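DNA gyrase, B subunit, truncated (Myxococcus xanthus, PDB 3CWV) is a truncated gyrase B subunit that probably binds ATP and takes part in the ATP-dependent breakage, passage and rejoining of double-stranded DNA. Local coordinates at residues A[49-54]-A[186-191]; A[71-76]-A[149-154]; A[173-178]-A[190-195]; A[180-185]-A[203-208]. All blocks are in the same frame, centred on the assembly; numbering follows the deposited sequence.

Interaction 1 (A[49-54]-A[186-191])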
loop_
_atom_site.group_PDB
_atom_site.type_symbol
_atom_site.label_atom_id
_atom_site.label_comp_id
_atom_site.label_asym_id
_atom_site.label_seq_id
_atom_site.Cartn_x
_atom_site.Cartn_y
_atom_site.Cartn_z
ATOM N N GLY A 49 -8.459 -9.596 3.375
ATOM C CA GLY A 49 -8.519 -10.981 2.937
ATOM C C GLY A 49 -9.595 -11.191 1.881
ATOM O O GLY A 49 -10.124 -12.307 1.720
ATOM N N GLU A 50 -9.873 -10.130 1.114
ATOM C CA GLU A 50 -10.964 -10.108 0.136
ATOM C C GLU A 50 -10.504 -9.881 -1.313
ATOM O O GLU A 50 -11.316 -9.640 -2.216
ATOM C CB GLU A 50 -11.994 -9.053 0.535
ATOM C CG GLU A 50 -12.633 -9.285 1.926
ATOM C CD GLU A 50 -13.508 -10.536 1.948
ATOM O OE1 GLU A 50 -13.761 -11.131 0.875
ATOM O OE2 GLU A 50 -13.928 -10.942 3.047
ATOM N N CYS A 51 -9.200 -9.975 -1.549
ATOM C CA CYS A 51 -8.693 -9.808 -2.913
ATOM C C CYS A 51 -7.407 -10.580 -3.053
ATOM O O CYS A 51 -6.475 -10.382 -2.265
ATOM C CB CYS A 51 -8.449 -8.325 -3.222
ATOM S SG CYS A 51 -7.691 -8.111 -4.887
ATOM N N ARG A 52 -7.358 -11.463 -4.048
ATOM C CA ARG A 52 -6.186 -12.296 -4.279
ATOM C C ARG A 52 -5.348 -11.868 -5.483
ATOM O O ARG A 52 -4.211 -12.318 -5.611
ATOM C CB ARG A 52 -6.607 -13.752 -4.485
ATOM C CG ARG A 52 -7.244 -14.375 -3.216
ATOM C CD ARG A 52 -7.794 -15.776 -3.524
ATOM N NE ARG A 52 -8.535 -16.308 -2.377
ATOM C CZ ARG A 52 -9.566 -17.147 -2.462
ATOM N NH1 ARG A 52 -10.003 -17.556 -3.649
ATOM N NH2 ARG A 52 -10.170 -17.568 -1.354
ATOM N N ASP A 53 -5.927 -11.068 -6.384
ATOM C CA ASP A 53 -5.243 -10.662 -7.637
ATOM C C ASP A 53 -5.560 -9.208 -7.968
ATOM O O ASP A 53 -6.717 -8.787 -7.864
ATOM C CB ASP A 53 -5.647 -11.515 -8.849
ATOM C CG ASP A 53 -5.590 -12.998 -8.570
ATOM O OD1 ASP A 53 -4.590 -13.628 -8.945
ATOM O OD2 ASP A 53 -6.546 -13.517 -7.955
ATOM N N VAL A 54 -4.530 -8.465 -8.383
ATOM C CA VAL A 54 -4.659 -7.069 -8.813
ATOM C C VAL A 54 -3.818 -6.910 -10.074
ATOM O O VAL A 54 -2.636 -7.295 -10.080
ATOM C CB VAL A 54 -4.080 -6.087 -7.731
ATOM C CG1 VAL A 54 -4.155 -4.619 -8.227
ATOM C CG2 VAL A 54 -4.797 -6.242 -6.419
ATOM N N PRO A 186 1.329 -9.524 1.789
ATOM C CA PRO A 186 2.035 -10.748 1.404
ATOM C C PRO A 186 1.095 -11.815 0.904
ATOM O O PRO A 186 0.080 -12.087 1.551
ATOM C CB PRO A 186 2.717 -11.222 2.704
ATOM C CG PRO A 186 2.395 -10.244 3.751
ATOM C CD PRO A 186 1.625 -9.084 3.163
ATOM N N GLY A 187 1.411 -12.399 -0.246
ATOM C CA GLY A 187 0.532 -13.385 -0.853
ATOM C C GLY A 187 -0.371 -12.807 -1.934
ATOM O O GLY A 187 -0.831 -13.538 -2.801
ATOM N N LEU A 188 -0.627 -11.503 -1.889
ATOM C CA LEU A 188 -1.358 -10.837 -2.972
ATOM C C LEU A 188 -0.555 -10.935 -4.290
ATOM O O LEU A 188 0.643 -10.643 -4.303
ATOM C CB LEU A 188 -1.543 -9.349 -2.636
ATOM C CG LEU A 188 -2.298 -8.499 -3.663
ATOM C CD1 LEU A 188 -3.715 -9.045 -3.900
ATOM C CD2 LEU A 188 -2.336 -7.019 -3.239
ATOM N N ARG A 189 -1.210 -11.364 -5.371
ATOM C CA ARG A 189 -0.623 -11.340 -6.729
ATOM C C ARG A 189 -0.878 -10.000 -7.398
ATOM O O ARG A 189 -2.033 -9.605 -7.582
ATOM C CB ARG A 189 -1.215 -12.472 -7.583
ATOM C CG ARG A 189 -0.852 -13.839 -7.015
ATOM C CD ARG A 189 -1.457 -14.974 -7.773
ATOM N NE ARG A 189 -0.970 -16.242 -7.223
ATOM C CZ ARG A 189 0.209 -16.799 -7.516
ATOM N NH1 ARG A 189 1.048 -16.212 -8.373
ATOM N NH2 ARG A 189 0.548 -17.955 -6.943
ATOM N N VAL A 190 0.190 -9.265 -7.720
ATOM C CA VAL A 190 0.004 -7.940 -8.287
ATOM C C VAL A 190 0.755 -7.926 -9.606
ATOM O O VAL A 190 1.908 -8.335 -9.639
ATOM C CB VAL A 190 0.639 -6.827 -7.427
ATOM C CG1 VAL A 190 0.381 -5.465 -8.075
ATOM C CG2 VAL A 190 0.080 -6.837 -5.990
ATOM N N SER A 191 0.102 -7.474 -10.676
ATOM C CA SER A 191 0.725 -7.440 -11.994
ATOM C C SER A 191 0.696 -6.031 -12.572
ATOM O O SER A 191 -0.262 -5.274 -12.361
ATOM C CB SER A 191 -0.010 -8.380 -12.950
ATOM O OG SER A 191 0.136 -9.730 -12.524
HETATM O O HOH W 1 -3.104 -14.095 -3.858
HETATM O O HOH W 2 -1.836 -10.368 -10.850
#

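Interaction 2 (A[71-76]-A[149-154])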
loop_
_atom_site.group_PDB
_atom_site.type_symbol
_atom_site.label_atom_id
_atom_site.label_comp_id
_atom_site.label_asym_id
_atom_site.label_seq_id
_atom_site.Cartn_x
_atom_site.Cartn_y
_atom_site.Cartn_z
ATOM N N ARG A 71 -14.508 -11.897 -3.926
ATOM C CA ARG A 71 -15.638 -12.798 -3.667
ATOM C C ARG A 71 -16.833 -11.988 -3.190
ATOM O O ARG A 71 -17.896 -12.538 -2.954
ATOM C CB ARG A 71 -15.283 -13.848 -2.605
ATOM C CG ARG A 71 -14.527 -15.077 -3.123
ATOM C CD ARG A 71 -13.442 -15.469 -2.119
ATOM N NE ARG A 71 -12.278 -14.610 -2.325
ATOM C CZ ARG A 71 -11.514 -14.092 -1.367
ATOM N NH1 ARG A 71 -11.775 -14.323 -0.088
ATOM N NH2 ARG A 71 -10.491 -13.316 -1.703
ATOM N N THR A 72 -16.672 -10.673 -3.037
ATOM C CA THR A 72 -17.765 -9.875 -2.455
ATOM C C THR A 72 -18.293 -8.679 -3.271
ATOM O O THR A 72 -19.402 -8.192 -3.019
ATOM C CB THR A 72 -17.399 -9.360 -1.050
ATOM O OG1 THR A 72 -16.184 -8.586 -1.133
ATOM C CG2 THR A 72 -17.229 -10.526 -0.088
ATOM N N VAL A 73 -17.508 -8.183 -4.230
ATOM C CA VAL A 73 -17.899 -6.960 -4.946
ATOM C C VAL A 73 -19.282 -7.094 -5.596
ATOM O O VAL A 73 -19.655 -8.171 -6.101
ATOM C CB VAL A 73 -16.821 -6.531 -6.008
ATOM C CG1 VAL A 73 -16.756 -7.542 -7.192
ATOM C CG2 VAL A 73 -17.088 -5.083 -6.484
ATOM N N THR A 74 -20.060 -6.020 -5.573
ATOM C CA THR A 74 -21.313 -5.992 -6.338
ATOM C C THR A 74 -21.432 -4.770 -7.236
ATOM O O THR A 74 -20.845 -3.719 -6.971
ATOM C CB THR A 74 -22.541 -5.967 -5.412
ATOM O OG1 THR A 74 -22.592 -4.699 -4.764
ATOM C CG2 THR A 74 -22.439 -7.049 -4.347
ATOM N N ALA A 75 -22.268 -4.872 -8.262
ATOM C CA ALA A 75 -22.526 -3.724 -9.111
ATOM C C ALA A 75 -23.206 -2.585 -8.352
ATOM O O ALA A 75 -22.932 -1.413 -8.625
ATOM C CB ALA A 75 -23.363 -4.130 -10.341
ATOM N N GLU A 76 -24.112 -2.907 -7.423
ATOM C CA GLU A 76 -24.783 -1.854 -6.655
ATOM C C GLU A 76 -23.794 -1.054 -5.808
ATOM O O GLU A 76 -23.902 0.168 -5.697
ATOM C CB GLU A 76 -25.833 -2.436 -5.712
ATOM C CG GLU A 76 -26.811 -1.354 -5.322
ATOM C CD GLU A 76 -27.409 -1.540 -3.953
ATOM O OE1 GLU A 76 -27.581 -2.715 -3.526
ATOM O OE2 GLU A 76 -27.729 -0.498 -3.322
ATOM N N ALA A 149 -12.128 -15.634 -11.678
ATOM C CA ALA A 149 -12.427 -15.729 -10.255
ATOM C C ALA A 149 -13.930 -15.720 -10.059
ATOM O O ALA A 149 -14.658 -15.460 -11.007
ATOM C CB ALA A 149 -11.778 -14.549 -9.485
ATOM N N GLU A 150 -14.391 -15.917 -8.825
ATOM C CA GLU A 150 -15.832 -15.858 -8.525
ATOM C C GLU A 150 -16.420 -14.506 -8.947
ATOM O O GLU A 150 -17.490 -14.436 -9.588
ATOM C CB GLU A 150 -16.096 -16.062 -7.028
ATOM C CG GLU A 150 -15.770 -17.426 -6.479
ATOM C CD GLU A 150 -16.242 -17.593 -5.026
ATOM O OE1 GLU A 150 -17.057 -16.769 -4.556
ATOM O OE2 GLU A 150 -15.801 -18.556 -4.361
ATOM N N ARG A 151 -15.722 -13.429 -8.564
ATOM C CA ARG A 151 -16.156 -12.093 -8.906
ATOM C C ARG A 151 -14.925 -11.244 -9.238
ATOM O O ARG A 151 -13.788 -11.617 -8.938
ATOM C CB ARG A 151 -16.889 -11.419 -7.737
ATOM C CG ARG A 151 -18.064 -12.186 -7.189
ATOM C CD ARG A 151 -18.993 -11.270 -6.452
ATOM N NE ARG A 151 -19.896 -12.059 -5.630
ATOM C CZ ARG A 151 -20.806 -11.546 -4.822
ATOM N NH1 ARG A 151 -20.930 -10.230 -4.727
ATOM N NH2 ARG A 151 -21.567 -12.359 -4.087
ATOM N N GLY A 152 -15.171 -10.099 -9.857
ATOM C CA GLY A 152 -14.075 -9.164 -10.124
ATOM C C GLY A 152 -14.613 -7.826 -10.552
ATOM O O GLY A 152 -15.790 -7.694 -10.887
ATOM N N VAL A 153 -13.734 -6.826 -10.539
ATOM C CA VAL A 153 -14.119 -5.487 -10.922
ATOM C C VAL A 153 -12.930 -4.849 -11.668
ATOM O O VAL A 153 -11.784 -5.011 -11.253
ATOM C CB VAL A 153 -14.573 -4.639 -9.702
ATOM C CG1 VAL A 153 -13.583 -4.781 -8.544
ATOM C CG2 VAL A 153 -14.795 -3.169 -10.099
ATOM N N ARG A 154 -13.228 -4.216 -12.789
ATOM C CA ARG A 154 -12.232 -3.426 -13.532
ATOM C C ARG A 154 -12.665 -1.965 -13.604
ATOM O O ARG A 154 -13.808 -1.670 -13.917
ATOM C CB ARG A 154 -12.080 -3.993 -14.948
ATOM C CG ARG A 154 -11.041 -3.272 -15.837
ATOM C CD ARG A 154 -11.200 -3.838 -17.281
ATOM N NE ARG A 154 -10.067 -3.498 -18.143
ATOM C CZ ARG A 154 -10.092 -2.594 -19.129
ATOM N NH1 ARG A 154 -8.998 -2.389 -19.858
ATOM N NH2 ARG A 154 -11.198 -1.912 -19.405
#

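Interaction 3 (A[173-178]-A[190-195])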
loop_
_atom_site.group_PDB
_atom_site.type_symbol
_atom_site.label_atom_id
_atom_site.label_comp_id
_atom_site.label_asym_id
_atom_site.label_seq_id
_atom_site.Cartn_x
_atom_site.Cartn_y
_atom_site.Cartn_z
ATOM N N ARG A 173 7.748 4.302 -11.970
ATOM C CA ARG A 173 7.249 4.540 -10.610
ATOM C C ARG A 173 5.942 3.783 -10.302
ATOM O O ARG A 173 5.735 3.347 -9.177
ATOM C CB ARG A 173 7.145 6.040 -10.285
ATOM C CG ARG A 173 5.806 6.654 -10.428
ATOM C CD ARG A 173 5.835 8.078 -9.915
ATOM N NE ARG A 173 6.795 8.875 -10.671
ATOM C CZ ARG A 173 6.741 10.200 -10.797
ATOM N NH1 ARG A 173 5.786 10.893 -10.186
ATOM N NH2 ARG A 173 7.646 10.827 -11.538
ATOM N N LEU A 174 5.083 3.616 -11.301
ATOM C CA LEU A 174 3.895 2.767 -11.166
ATOM C C LEU A 174 4.261 1.296 -10.903
ATOM O O LEU A 174 3.682 0.677 -9.997
ATOM C CB LEU A 174 2.947 2.918 -12.371
ATOM C CG LEU A 174 2.323 4.310 -12.607
ATOM C CD1 LEU A 174 1.327 4.189 -13.732
ATOM C CD2 LEU A 174 1.666 4.909 -11.323
ATOM N N SER A 175 5.227 0.740 -11.651
ATOM C CA SER A 175 5.726 -0.629 -11.376
ATOM C C SER A 175 6.307 -0.763 -9.987
ATOM O O SER A 175 6.052 -1.759 -9.307
ATOM C CB SER A 175 6.788 -1.122 -12.384
ATOM O OG SER A 175 6.485 -0.692 -13.685
ATOM N N ARG A 176 7.092 0.224 -9.550
ATOM C CA ARG A 176 7.602 0.214 -8.175
ATOM C C ARG A 176 6.487 0.196 -7.128
ATOM O O ARG A 176 6.615 -0.476 -6.122
ATOM C CB ARG A 176 8.545 1.390 -7.909
ATOM C CG ARG A 176 9.966 1.169 -8.429
ATOM C CD ARG A 176 10.918 2.232 -7.913
ATOM N NE ARG A 176 10.582 3.553 -8.441
ATOM C CZ ARG A 176 10.987 4.012 -9.623
ATOM N NH1 ARG A 176 11.741 3.255 -10.407
ATOM N NH2 ARG A 176 10.632 5.225 -10.022
ATOM N N ARG A 177 5.405 0.939 -7.346
ATOM C CA ARG A 177 4.310 0.952 -6.371
ATOM C C ARG A 177 3.618 -0.413 -6.345
ATOM O O ARG A 177 3.150 -0.879 -5.297
ATOM C CB ARG A 177 3.310 2.073 -6.679
ATOM C CG ARG A 177 2.069 2.122 -5.786
ATOM C CD ARG A 177 2.345 2.574 -4.347
ATOM N NE ARG A 177 2.948 3.907 -4.290
ATOM C CZ ARG A 177 2.405 4.984 -3.715
ATOM N NH1 ARG A 177 1.214 4.935 -3.106
ATOM N NH2 ARG A 177 3.081 6.125 -3.740
ATOM N N CYS A 178 3.555 -1.060 -7.494
ATOM C CA CYS A 178 2.955 -2.386 -7.560
ATOM C C CYS A 178 3.804 -3.403 -6.770
ATOM O O CYS A 178 3.278 -4.244 -6.036
ATOM C CB CYS A 178 2.819 -2.828 -9.010
ATOM S SG CYS A 178 1.495 -2.027 -9.945
ATOM N N VAL A 190 0.190 -9.265 -7.720
ATOM C CA VAL A 190 0.004 -7.940 -8.287
ATOM C C VAL A 190 0.755 -7.926 -9.606
ATOM O O VAL A 190 1.908 -8.335 -9.639
ATOM C CB VAL A 190 0.639 -6.827 -7.427
ATOM C CG1 VAL A 190 0.381 -5.465 -8.075
ATOM C CG2 VAL A 190 0.080 -6.837 -5.990
ATOM N N SER A 191 0.102 -7.474 -10.676
ATOM C CA SER A 191 0.725 -7.440 -11.994
ATOM C C SER A 191 0.696 -6.031 -12.572
ATOM O O SER A 191 -0.262 -5.274 -12.361
ATOM C CB SER A 191 -0.010 -8.380 -12.950
ATOM O OG SER A 191 0.136 -9.730 -12.524
ATOM N N PHE A 192 1.745 -5.702 -13.315
ATOM C CA PHE A 192 1.787 -4.460 -14.051
ATOM C C PHE A 192 1.916 -4.796 -15.545
ATOM O O PHE A 192 2.869 -5.434 -15.943
ATOM C CB PHE A 192 2.961 -3.621 -13.553
ATOM C CG PHE A 192 3.080 -2.314 -14.242
ATOM C CD1 PHE A 192 2.144 -1.303 -13.997
ATOM C CD2 PHE A 192 4.120 -2.080 -15.149
ATOM C CE1 PHE A 192 2.236 -0.064 -14.650
ATOM C CE2 PHE A 192 4.214 -0.847 -15.813
ATOM C CZ PHE A 192 3.274 0.166 -15.554
ATOM N N ALA A 193 0.944 -4.379 -16.359
ATOM C CA ALA A 193 0.919 -4.696 -17.781
ATOM C C ALA A 193 1.224 -3.452 -18.596
ATOM O O ALA A 193 0.457 -2.484 -18.617
ATOM C CB ALA A 193 -0.419 -5.276 -18.187
ATOM N N ASP A 194 2.391 -3.487 -19.225
ATOM C CA ASP A 194 2.896 -2.432 -20.085
ATOM C C ASP A 194 2.518 -2.845 -21.513
ATOM O O ASP A 194 3.295 -3.503 -22.211
ATOM C CB ASP A 194 4.411 -2.402 -19.911
ATOM C CG ASP A 194 5.045 -1.119 -20.396
ATOM O OD1 ASP A 194 4.540 -0.514 -21.367
ATOM O OD2 ASP A 194 6.072 -0.735 -19.794
ATOM N N LEU A 195 1.302 -2.506 -21.927
ATOM C CA LEU A 195 0.746 -2.985 -23.201
ATOM C C LEU A 195 1.611 -2.664 -24.432
ATOM O O LEU A 195 1.701 -3.453 -25.379
ATOM C CB LEU A 195 -0.658 -2.417 -23.398
ATOM C CG LEU A 195 -1.679 -2.840 -22.337
ATOM C CD1 LEU A 195 -3.081 -2.382 -22.727
ATOM C CD2 LEU A 195 -1.634 -4.363 -22.153
#

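Interaction 4 (A[180-185]-A[203-208])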
loop_
_atom_site.group_PDB
_atom_site.type_symbol
_atom_site.label_atom_id
_atom_site.label_comp_id
_atom_site.label_asym_id
_atom_site.label_seq_id
_atom_site.Cartn_x
_atom_site.Cartn_y
_atom_site.Cartn_z
ATOM N N GLU A 180 5.778 -2.745 -4.232
ATOM C CA GLU A 180 5.548 -2.452 -2.824
ATOM C C GLU A 180 4.253 -3.055 -2.329
ATOM O O GLU A 180 4.200 -3.583 -1.234
ATOM C CB GLU A 180 5.400 -0.962 -2.596
ATOM C CG GLU A 180 6.616 -0.161 -2.826
ATOM C CD GLU A 180 6.351 1.303 -2.550
ATOM O OE1 GLU A 180 5.203 1.659 -2.161
ATOM O OE2 GLU A 180 7.289 2.098 -2.731
ATOM N N LEU A 181 3.190 -2.905 -3.112
ATOM C CA LEU A 181 1.885 -3.451 -2.751
ATOM C C LEU A 181 1.934 -4.992 -2.549
ATOM O O LEU A 181 1.370 -5.517 -1.577
ATOM C CB LEU A 181 0.851 -3.066 -3.812
ATOM C CG LEU A 181 -0.520 -3.745 -3.766
ATOM C CD1 LEU A 181 -1.269 -3.366 -2.487
ATOM C CD2 LEU A 181 -1.357 -3.409 -4.998
ATOM N N ALA A 182 2.609 -5.705 -3.453
ATOM C CA ALA A 182 2.845 -7.145 -3.255
ATOM C C ALA A 182 3.576 -7.468 -1.943
ATOM O O ALA A 182 3.250 -8.457 -1.267
ATOM C CB ALA A 182 3.603 -7.749 -4.456
ATOM N N ALA A 183 4.561 -6.647 -1.585
ATOM C CA ALA A 183 5.294 -6.802 -0.316
ATOM C C ALA A 183 4.433 -6.483 0.909
ATOM O O ALA A 183 4.557 -7.134 1.955
ATOM C CB ALA A 183 6.543 -5.899 -0.309
ATOM N N LEU A 184 3.580 -5.468 0.790
ATOM C CA LEU A 184 2.836 -4.977 1.957
ATOM C C LEU A 184 1.618 -5.853 2.244
ATOM O O LEU A 184 1.097 -5.856 3.349
ATOM C CB LEU A 184 2.411 -3.526 1.757
ATOM C CG LEU A 184 3.611 -2.591 1.808
ATOM C CD1 LEU A 184 3.288 -1.231 1.232
ATOM C CD2 LEU A 184 4.138 -2.466 3.226
ATOM N N ALA A 185 1.177 -6.582 1.229
ATOM C CA ALA A 185 0.043 -7.481 1.346
ATOM C C ALA A 185 0.518 -8.882 0.920
ATOM O O ALA A 185 0.227 -9.366 -0.166
ATOM C CB ALA A 185 -1.127 -6.961 0.498
ATOM N N TRP A 203 4.282 -9.758 -9.491
ATOM C CA TRP A 203 4.927 -9.903 -8.184
ATOM C C TRP A 203 4.044 -10.755 -7.286
ATOM O O TRP A 203 2.838 -10.574 -7.248
ATOM C CB TRP A 203 5.137 -8.540 -7.517
ATOM C CG TRP A 203 6.097 -7.686 -8.254
ATOM C CD1 TRP A 203 7.456 -7.684 -8.111
ATOM C CD2 TRP A 203 5.792 -6.700 -9.247
ATOM N NE1 TRP A 203 8.022 -6.758 -8.958
ATOM C CE2 TRP A 203 7.027 -6.135 -9.667
ATOM C CE3 TRP A 203 4.604 -6.254 -9.842
ATOM C CZ2 TRP A 203 7.101 -5.141 -10.639
ATOM C CZ3 TRP A 203 4.672 -5.274 -10.806
ATOM C CH2 TRP A 203 5.918 -4.719 -11.200
ATOM N N HIS A 204 4.657 -11.689 -6.577
ATOM C CA HIS A 204 3.976 -12.463 -5.569
ATOM C C HIS A 204 5.045 -12.691 -4.498
ATOM O O HIS A 204 6.052 -13.378 -4.738
ATOM C CB HIS A 204 3.396 -13.758 -6.162
ATOM C CG HIS A 204 2.769 -14.656 -5.139
ATOM N ND1 HIS A 204 3.207 -15.940 -4.903
ATOM C CD2 HIS A 204 1.768 -14.435 -4.258
ATOM C CE1 HIS A 204 2.495 -16.477 -3.930
ATOM N NE2 HIS A 204 1.611 -15.585 -3.522
ATOM N N LEU A 205 4.897 -11.995 -3.371
ATOM C CA LEU A 205 5.903 -12.014 -2.316
ATOM C C LEU A 205 5.291 -12.625 -1.045
ATOM O O LEU A 205 4.943 -11.906 -0.114
ATOM C CB LEU A 205 6.475 -10.600 -2.064
ATOM C CG LEU A 205 7.552 -10.066 -3.048
ATOM C CD1 LEU A 205 6.974 -9.789 -4.430
ATOM C CD2 LEU A 205 8.254 -8.799 -2.511
ATOM N N PRO A 206 5.155 -13.965 -1.002
ATOM C CA PRO A 206 4.513 -14.556 0.185
ATOM C C PRO A 206 5.306 -14.276 1.462
ATOM O O PRO A 206 4.736 -14.245 2.544
ATOM C CB PRO A 206 4.447 -16.058 -0.131
ATOM C CG PRO A 206 5.440 -16.292 -1.250
ATOM C CD PRO A 206 5.589 -14.976 -1.989
ATOM N N GLY A 207 6.600 -14.005 1.335
ATOM C CA GLY A 207 7.394 -13.617 2.494
ATOM C C GLY A 207 7.290 -12.152 2.863
ATOM O O GLY A 207 7.951 -11.709 3.784
ATOM N N GLY A 208 6.480 -11.374 2.142
ATOM C CA GLY A 208 6.202 -10.002 2.586
ATOM C C GLY A 208 7.375 -9.026 2.588
ATOM O O GLY A 208 8.202 -9.011 1.671
HETATM O O HOH W 3 2.568 -10.724 -2.363
#

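Interaction 1 (A[49-54]-A[186-191])
V54 and R189 meet in a short parallel ladder. V54 N donates to R189 O at 2.9 Å, and V54 O takes S191 N at 2.8 Å, so V54 grips the residues either side of V190. The first rung is R189 N to R52 O at 3.2 Å, with the donor well above the carbonyl plane (38°). The same R52 O accepts a hydrogen bond from water 1, which also donates to G187 O and so bridges the two carbonyls just before the strands pair. A second water links V54 O with S191 OG.

The apolar contact belongs to L188. Its CG stands anti to the backbone N (chi1 -180°), which carries CD1 across to residues 51-54. There L188 CD1 lies 3.9 Å from V54 CG2 and 4.2 Å from C51 SG, and it also packs against the backbone, 3.5 Å from C51 O. Helices 28-47 and 171-184 close over this side, touching L188 through A46 and L181.

On the other face, D53 and R189 run side by side, their carboxylate and guanidinium planes only 19° apart. The contact is with the aliphatic stem, D53 OD1 to R189 CD at 3.6 Å; the charged atoms do not meet, and D53 OD2 is hydrogen-bonded to T69 OG1.

The arrangement is the parallel pairing of strands 53-58 and 189-194 in the mixed sheet of the GHKL-type ATPase domain expected of GyrB proteins.

Interaction 2 (A[71-76]-A[149-154])
R151 has its CG anti to its carbonyl carbon (chi1 -55°) and runs extended from CG to NE, a shape that carries the guanidinium along the backbone of residues 71-74. V73 has CG1 between its own backbone N and carbonyl carbon (chi1 68°), which sets it 3.9 Å from R151 CB, while V73 CG2 meets V153 CG1 at 4.1 Å.

One hydrogen bond joins the segments, from R151 NH1 to V73 O at 2.8 Å. It is nearly straight at the hydrogen (162°). The acceptor lies in the guanidinium plane, but the donor stands well above the plane of the carbonyl. Beside it at the guanidinium edge is T74 CG2, 3.5 Å from R151 NH1. R71 O and T72 CA lie together over one face of the group, so the turning backbone wraps both its edge and that face. Were R151 a leucine, V73 O would probably lose this donor, and the bend at residues 71-73 the flat group it wraps.

E150 reaches the stem of R71, not its charge: E150 OE1 touches R71 CG at 3.4 Å, with the two planar groups almost perpendicular. R71 NH1 turns elsewhere, hydrogen-bonded to G49 O.

The bend joins strand 64-70 to helix 75-82, whose N-cap is T74 through OG1 and N77 N. Strand 151-159 lies between strands 64-70 and 109-118 in the sheet, while L78 of the helix and W96 pack on V73 and V153.

Interaction 3 (A[173-178]-A[190-195])
Helix 173-178 runs almost antiparallel to strand 190-194, at 164° between their directions with the axes 8.4 Å apart at closest approach, bringing S175 level with F192 and C178 level with V190. No hydrogen bond crosses between them; the contact is made mainly by side chains.

F192 carries most of it. With CG anti to the backbone N (chi1 -179°), its ring rises from the strand to the helix. S175 OG sits over one ring face toward its CD2-CE2 side, 3.1 Å from F192 CD2 and equally 3.1 Å from F192 CE2. The hydroxyl has its polar partner in the helix, R171 O, which holds it in this position. L174 meets the ring obliquely through its stem, CB to F192 CE1 at 3.8 Å.

C178 serves both strand residues. Its CB packs on V190 CG1 at 3.7 Å, and its SG makes a sulfur-aromatic contact with F192, 5.3 Å from the ring centroid and oblique at 63° off the normal, nearest F192 CD1 at 4.2 Å. With a serine in the place of F192, the ring that S175 OG and C178 SG lie against would be gone, and a gap would probably open between helix and strand.

W203 of the next strand and L56 of strand 53-58 extend the same apolar layer on either side. This is the helix-on-sheet packing of an alpha/beta sandwich, in keeping with the GHKL fold, in which helix 171-184 leads through a short connection into strand 189-194 and lies back across it.

Interaction 4 (A[180-185]-A[203-208])
A182 and A183 are the small bumps on the last turn of helix 171-184, and the end of strand 199-204 with its following turn supplies the surface they press on. The setting is helix-on-sheet packing at the sheet's outermost strand, within what is probably the GHKL ATPase domain.

A182 CB pushes into the notch between two larger side chains, 3.5 Å from W203 CB and 3.9 Å from L205 CD1. W203 lends only its stem here; the indole leads away along the helix to S175, C178 and N179. L205 works as a fork: with CG anti to the carbonyl carbon (chi1 -79°), one methyl goes to A182 and the other to A183, L205 CD2 lying 4.0 Å from A183 CB. Having no side chain beyond CB, the two alanines let the helix and the turn come this near. W212 of helix 208-217 also packs against A183.

Beyond L205 the chain makes a type I beta turn, closed by G208 N to L205 O at 2.8 Å. The turn brings G208 up to the helix, where its CA lies 3.4 Å from A183 O in a CA-H...O contact.

P186 has no N-H to give, so A182 O lacks the usual helical bond from it; water 3 lies 2.6 Å from A182 O, probably donating to it, and accepts from L205 N at 2.8 Å.

In the fold
Interactions 1, 3 and 4 form one buried cluster around strand 189-194: interaction 1 ties its edge to strand 53-58 by backbone bonds, interaction 3 lays helix 171-184 over its inner face mainly through side chains, and interaction 4 seats the end of that helix on the strand 199-204 side. V190 and S191 belong to both 1 and 3, and W203 connects 3 with 4 while its backbone bonds V190. Interaction 2 lies farther from the chain's centre, beside an inner strand of the same sheet; partly exposed, it combines an arginine bonded to a backbone carbonyl with valine packing. It still touches interaction 1 through R71, but not 3 or 4.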